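ESX-5 secretion-associated protein EspG5 (Mycobacterium marinum, PDB 6VJ5) acts as a specific chaperone for cognate PE/PPE proteins, preventing aggregation of PE/PPE dimers and being required for secretion of LipY and PE31/PPE18. Local coordinates at residues G236-L244 and R251-R259. Numbering follows the deposited sequence.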
ATOM      1  N   GLY C 236      16.665   3.600 -17.224  1.00 74.47           N
ATOM      2  CA  GLY C 236      18.034   3.888 -16.861  1.00 64.22           C
ATOM      3  C   GLY C 236      18.320   5.358 -16.627  1.00 66.74           C
ATOM      4  O   GLY C 236      17.847   6.234 -17.361  1.00 53.34           O
ATOM      5  N   PRO C 237      19.118   5.657 -15.604  1.00 62.09           N
ATOM      6  CA  PRO C 237      19.479   7.046 -15.315  1.00 57.81           C
ATOM      7  C   PRO C 237      20.712   7.474 -16.100  1.00 51.92           C
ATOM      8  O   PRO C 237      21.454   6.655 -16.646  1.00 55.06           O
ATOM      9  CB  PRO C 237      19.784   7.010 -13.812  1.00 55.92           C
ATOM     10  CG  PRO C 237      20.460   5.670 -13.656  1.00 62.01           C
ATOM     11  CD  PRO C 237      19.754   4.729 -14.644  1.00 67.94           C
ATOM     12  N   SER C 238      20.926   8.788 -16.135  1.00 55.20           N
ATOM     13  CA  SER C 238      22.167   9.317 -16.686  1.00 54.71           C
ATOM     14  C   SER C 238      23.333   8.900 -15.797  1.00 51.58           C
ATOM     15  O   SER C 238      23.256   8.998 -14.568  1.00 56.99           O
ATOM     16  CB  SER C 238      22.109  10.838 -16.801  1.00 50.59           C
ATOM     17  OG  SER C 238      21.774  11.431 -15.563  1.00 57.59           O
ATOM     18  N   ALA C 239      24.411   8.421 -16.419  1.00 51.32           N
ATOM     19  CA  ALA C 239      25.576   7.998 -15.652  1.00 54.07           C
ATOM     20  C   ALA C 239      26.195   9.156 -14.885  1.00 56.52           C
ATOM     21  O   ALA C 239      26.912   8.927 -13.905  1.00 58.35           O
ATOM     22  CB  ALA C 239      26.616   7.366 -16.579  1.00 51.69           C
ATOM     23  N   SER C 240      25.913  10.389 -15.296  1.00 58.27           N
ATOM     24  CA  SER C 240      26.500  11.583 -14.711  1.00 52.64           C
ATOM     25  C   SER C 240      25.417  12.461 -14.103  1.00 59.37           C
ATOM     26  O   SER C 240      24.280  12.497 -14.582  1.00 56.17           O
ATOM     27  CB  SER C 240      27.272  12.383 -15.769  1.00 60.61           C
ATOM     28  OG  SER C 240      27.572  13.684 -15.300  1.00 61.12           O
ATOM     29  N   VAL C 241      25.785  13.172 -13.039  1.00 46.10           N
ATOM     30  CA  VAL C 241      24.919  14.153 -12.399  1.00 45.36           C
ATOM     31  C   VAL C 241      25.636  15.494 -12.402  1.00 50.94           C
ATOM     32  O   VAL C 241      26.852  15.557 -12.190  1.00 50.24           O
ATOM     33  CB  VAL C 241      24.552  13.743 -10.958  1.00 43.37           C
ATOM     34  CG1 VAL C 241      23.588  14.760 -10.339  1.00 43.11           C
ATOM     35  CG2 VAL C 241      23.950  12.347 -10.932  1.00 54.83           C
ATOM     36  N   LEU C 242      24.884  16.564 -12.640  1.00 44.85           N
ATOM     37  CA  LEU C 242      25.394  17.923 -12.537  1.00 43.74           C
ATOM     38  C   LEU C 242      25.021  18.479 -11.171  1.00 49.20           C
ATOM     39  O   LEU C 242      23.834  18.600 -10.854  1.00 49.79           O
ATOM     40  CB  LEU C 242      24.836  18.829 -13.635  1.00 56.08           C
ATOM     41  CG  LEU C 242      25.154  20.320 -13.466  1.00 53.45           C
ATOM     42  CD1 LEU C 242      26.654  20.572 -13.548  1.00 52.22           C
ATOM     43  CD2 LEU C 242      24.408  21.152 -14.509  1.00 49.82           C
ATOM     44  N   SER C 243      26.025  18.840 -10.380  1.00 52.42           N
ATOM     45  CA  SER C 243      25.818  19.477  -9.086  1.00 44.91           C
ATOM     46  C   SER C 243      26.349  20.905  -9.140  1.00 49.68           C
ATOM     47  O   SER C 243      27.528  21.123  -9.440  1.00 51.33           O
ATOM     48  CB  SER C 243      26.509  18.691  -7.972  1.00 51.54           C
ATOM     49  OG  SER C 243      26.386  19.370  -6.738  1.00 57.01           O
ATOM     50  N   LEU C 244      25.481  21.868  -8.844  1.00 49.69           N
ATOM     51  CA  LEU C 244      25.867  23.256  -8.655  1.00 44.81           C
ATOM     52  C   LEU C 244      25.790  23.590  -7.172  1.00 55.20           C
ATOM     53  O   LEU C 244      24.839  23.192  -6.491  1.00 53.47           O
ATOM     54  CB  LEU C 244      24.957  24.203  -9.433  1.00 45.27           C
ATOM     55  CG  LEU C 244      24.749  23.906 -10.916  1.00 50.41           C
ATOM     56  CD1 LEU C 244      23.954  25.054 -11.533  1.00 51.98           C
ATOM     57  CD2 LEU C 244      26.057  23.717 -11.634  1.00 58.48           C
ATOM     58  N   ARG C 251      29.889  30.246  -7.192  1.00 62.95           N
ATOM     59  CA  ARG C 251      29.120  29.075  -7.581  1.00 59.07           C
ATOM     60  C   ARG C 251      29.979  28.121  -8.399  1.00 52.01           C
ATOM     61  O   ARG C 251      30.585  28.521  -9.398  1.00 50.44           O
ATOM     62  CB  ARG C 251      27.894  29.493  -8.390  1.00 54.48           C
ATOM     63  CG  ARG C 251      27.013  28.337  -8.835  1.00 53.65           C
ATOM     64  CD  ARG C 251      25.754  28.861  -9.495  1.00 49.69           C
ATOM     65  NE  ARG C 251      24.912  29.581  -8.545  1.00 53.33           N
ATOM     66  CZ  ARG C 251      24.043  30.526  -8.885  1.00 60.06           C
ATOM     67  NH1 ARG C 251      23.909  30.872 -10.162  1.00 53.76           N
ATOM     68  NH2 ARG C 251      23.313  31.124  -7.950  1.00 55.36           N
ATOM     69  N   ILE C 252      30.008  26.859  -7.978  1.00 56.32           N
ATOM     70  CA  ILE C 252      30.824  25.826  -8.603  1.00 49.80           C
ATOM     71  C   ILE C 252      29.913  24.789  -9.244  1.00 53.31           C
ATOM     72  O   ILE C 252      28.795  24.535  -8.780  1.00 51.68           O
ATOM     73  CB  ILE C 252      31.762  25.159  -7.573  1.00 59.17           C
ATOM     74  CG1 ILE C 252      32.555  26.226  -6.815  1.00 64.36           C
ATOM     75  CG2 ILE C 252      32.689  24.170  -8.256  1.00 68.40           C
ATOM     76  CD1 ILE C 252      33.493  25.670  -5.758  1.00 77.44           C
ATOM     77  N   ALA C 253      30.408  24.180 -10.320  1.00 52.74           N
ATOM     78  CA  ALA C 253      29.695  23.138 -11.046  1.00 44.79           C
ATOM     79  C   ALA C 253      30.532  21.871 -11.051  1.00 49.75           C
ATOM     80  O   ALA C 253      31.720  21.912 -11.382  1.00 51.38           O
ATOM     81  CB  ALA C 253      29.395  23.569 -12.484  1.00 51.78           C
ATOM     82  N   LEU C 254      29.907  20.749 -10.702  1.00 53.52           N
ATOM     83  CA  LEU C 254      30.561  19.450 -10.677  1.00 51.24           C
ATOM     84  C   LEU C 254      29.754  18.470 -11.509  1.00 48.01           C
ATOM     85  O   LEU C 254      28.524  18.430 -11.414  1.00 45.86           O
ATOM     86  CB  LEU C 254      30.690  18.922  -9.247  1.00 51.48           C
ATOM     87  CG  LEU C 254      31.360  19.858  -8.245  1.00 53.22           C
ATOM     88  CD1 LEU C 254      30.876  19.562  -6.838  1.00 60.12           C
ATOM     89  CD2 LEU C 254      32.869  19.709  -8.331  1.00 58.61           C
ATOM     90  N   TYR C 255      30.446  17.670 -12.313  1.00 44.36           N
ATOM     91  CA  TYR C 255      29.751  16.666 -13.102  1.00 49.71           C
ATOM     92  C   TYR C 255      30.755  15.690 -13.687  1.00 48.21           C
ATOM     93  O   TYR C 255      31.916  16.037 -13.919  1.00 46.73           O
ATOM     94  CB  TYR C 255      28.936  17.314 -14.225  1.00 44.62           C
ATOM     95  CG  TYR C 255      29.783  18.071 -15.223  1.00 55.82           C
ATOM     96  CD1 TYR C 255      30.353  17.422 -16.309  1.00 52.50           C
ATOM     97  CD2 TYR C 255      30.015  19.434 -15.080  1.00 53.71           C
ATOM     98  CE1 TYR C 255      31.123  18.105 -17.224  1.00 59.35           C
ATOM     99  CE2 TYR C 255      30.788  20.126 -15.995  1.00 59.43           C
ATOM    100  CZ  TYR C 255      31.338  19.454 -17.064  1.00 59.98           C
ATOM    101  OH  TYR C 255      32.110  20.131 -17.979  1.00 75.80           O
ATOM    102  N   GLN C 256      30.295  14.462 -13.911  1.00 53.74           N
ATOM    103  CA  GLN C 256      31.085  13.478 -14.632  1.00 57.14           C
ATOM    104  C   GLN C 256      31.015  13.755 -16.128  1.00 64.29           C
ATOM    105  O   GLN C 256      30.040  14.317 -16.633  1.00 63.61           O
ATOM    106  CB  GLN C 256      30.581  12.064 -14.347  1.00 60.25           C
ATOM    107  CG  GLN C 256      31.075  11.479 -13.042  1.00 58.89           C
ATOM    108  CD  GLN C 256      30.349  10.203 -12.670  1.00 50.95           C
ATOM    109  OE1 GLN C 256      30.762   9.102 -13.038  1.00 53.59           O
ATOM    110  NE2 GLN C 256      29.256  10.344 -11.937  1.00 52.06           N
ATOM    111  N   GLN C 257      32.061  13.354 -16.837  1.00 63.68           N
ATOM    112  CA  GLN C 257      32.089  13.433 -18.288  1.00 74.22           C
ATOM    113  C   GLN C 257      31.848  12.051 -18.881  1.00 67.96           C
ATOM    114  O   GLN C 257      32.130  11.030 -18.252  1.00 66.01           O
ATOM    115  CB  GLN C 257      33.423  13.997 -18.768  1.00 72.81           C
ATOM    116  CG  GLN C 257      33.561  15.479 -18.492  1.00 69.24           C
ATOM    117  CD  GLN C 257      34.861  16.042 -18.998  1.00 78.53           C
ATOM    118  OE1 GLN C 257      35.834  15.311 -19.183  1.00 93.50           O
ATOM    119  NE2 GLN C 257      34.887  17.350 -19.232  1.00 91.65           N
ATOM    120  N   ALA C 258      31.306  12.036 -20.098  1.00 75.74           N
ATOM    121  CA  ALA C 258      30.961  10.783 -20.760  1.00 70.36           C
ATOM    122  C   ALA C 258      32.156   9.840 -20.801  1.00 78.76           C
ATOM    123  O   ALA C 258      33.265  10.232 -21.173  1.00 72.95           O
ATOM    124  CB  ALA C 258      30.462  11.069 -22.178  1.00 71.97           C
ATOM    125  N   ARG C 259      31.915   8.587 -20.425  1.00 77.63           N
ATOM    126  CA  ARG C 259      32.972   7.593 -20.277  1.00 75.23           C
ATOM    127  C   ARG C 259      32.725   6.397 -21.188  1.00 84.18           C
ATOM    128  O   ARG C 259      33.610   5.984 -21.935  1.00 98.09           O
ATOM    129  CB  ARG C 259      33.058   7.139 -18.820  1.00 79.07           C
ATOM    130  CG  ARG C 259      31.708   7.122 -18.125  1.00 91.20           C
ATOM    131  CD  ARG C 259      31.774   6.589 -16.708  1.00 84.00           C
ATOM    132  NE  ARG C 259      30.624   7.049 -15.934  1.00 79.08           N
ATOM    133  CZ  ARG C 259      30.135   6.424 -14.868  1.00 82.33           C
ATOM    134  NH1 ARG C 259      29.088   6.927 -14.229  1.00 81.26           N
ATOM    135  NH2 ARG C 259      30.685   5.293 -14.448  1.00 81.57           N
TER
HETATM  136  O   HOH W   1      27.036   7.840 -11.381  1.00 60.63           O
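Ser243 and Leu254 face each other as an antiparallel hydrogen-bonded pair and anchor the tight end of this contact. Ser243 N donates to Leu254 O at 2.7 Å, almost straight (173° at the hydrogen), and Leu254 N returns an equally short bond to Ser243 O. On the sheet face that carries Leu242, Leu244 and Ala253, the Leu244 CD2 methyl presses against Ala253 CB at 3.4 Å. With CG of Leu242 anti to N (chi1 171°) and the second torsion near +60°, CD1 turns toward 251-259 and reaches CD2 of Tyr255 at 3.9 Å, meeting the ring obliquely. Val282 and Val285 of helix 275-286 pack against Leu242, and Val280 against Tyr255. On the other face Leu254 touches an apolar side chain of another protein chain, and the backbone of that chain lies on Ser243.

Toward residues 239-240 the ladder gives way to side-chain bonds. Ser240 OG, also anti to its own N, donates to Gln256 O at 2.9 Å from a position tilted 30° out of the carbonyl plane. At the exposed end Arg259 stretches back so that NH1 reaches Ala239 O at 3.0 Å; the oxygen lies in the guanidinium plane, but NH1 sits above the carbonyl plane and the bond is bent. A water also donates to Ala239 O at 2.8 Å and is weakly held by Gln256 NE2. Stronger partners lie beyond the two segments: Glu265 forms a salt bridge with Arg259 NH2, and a polar side chain of the other protein chain bonds Gln256. The segments belong to a beta hairpin, strands 234-247 and 250-256, of the large antiparallel EspG sheet, whose face bearing Ser243 and Leu254 meets the other protein, consistent with a docking surface for a PE/PPE client.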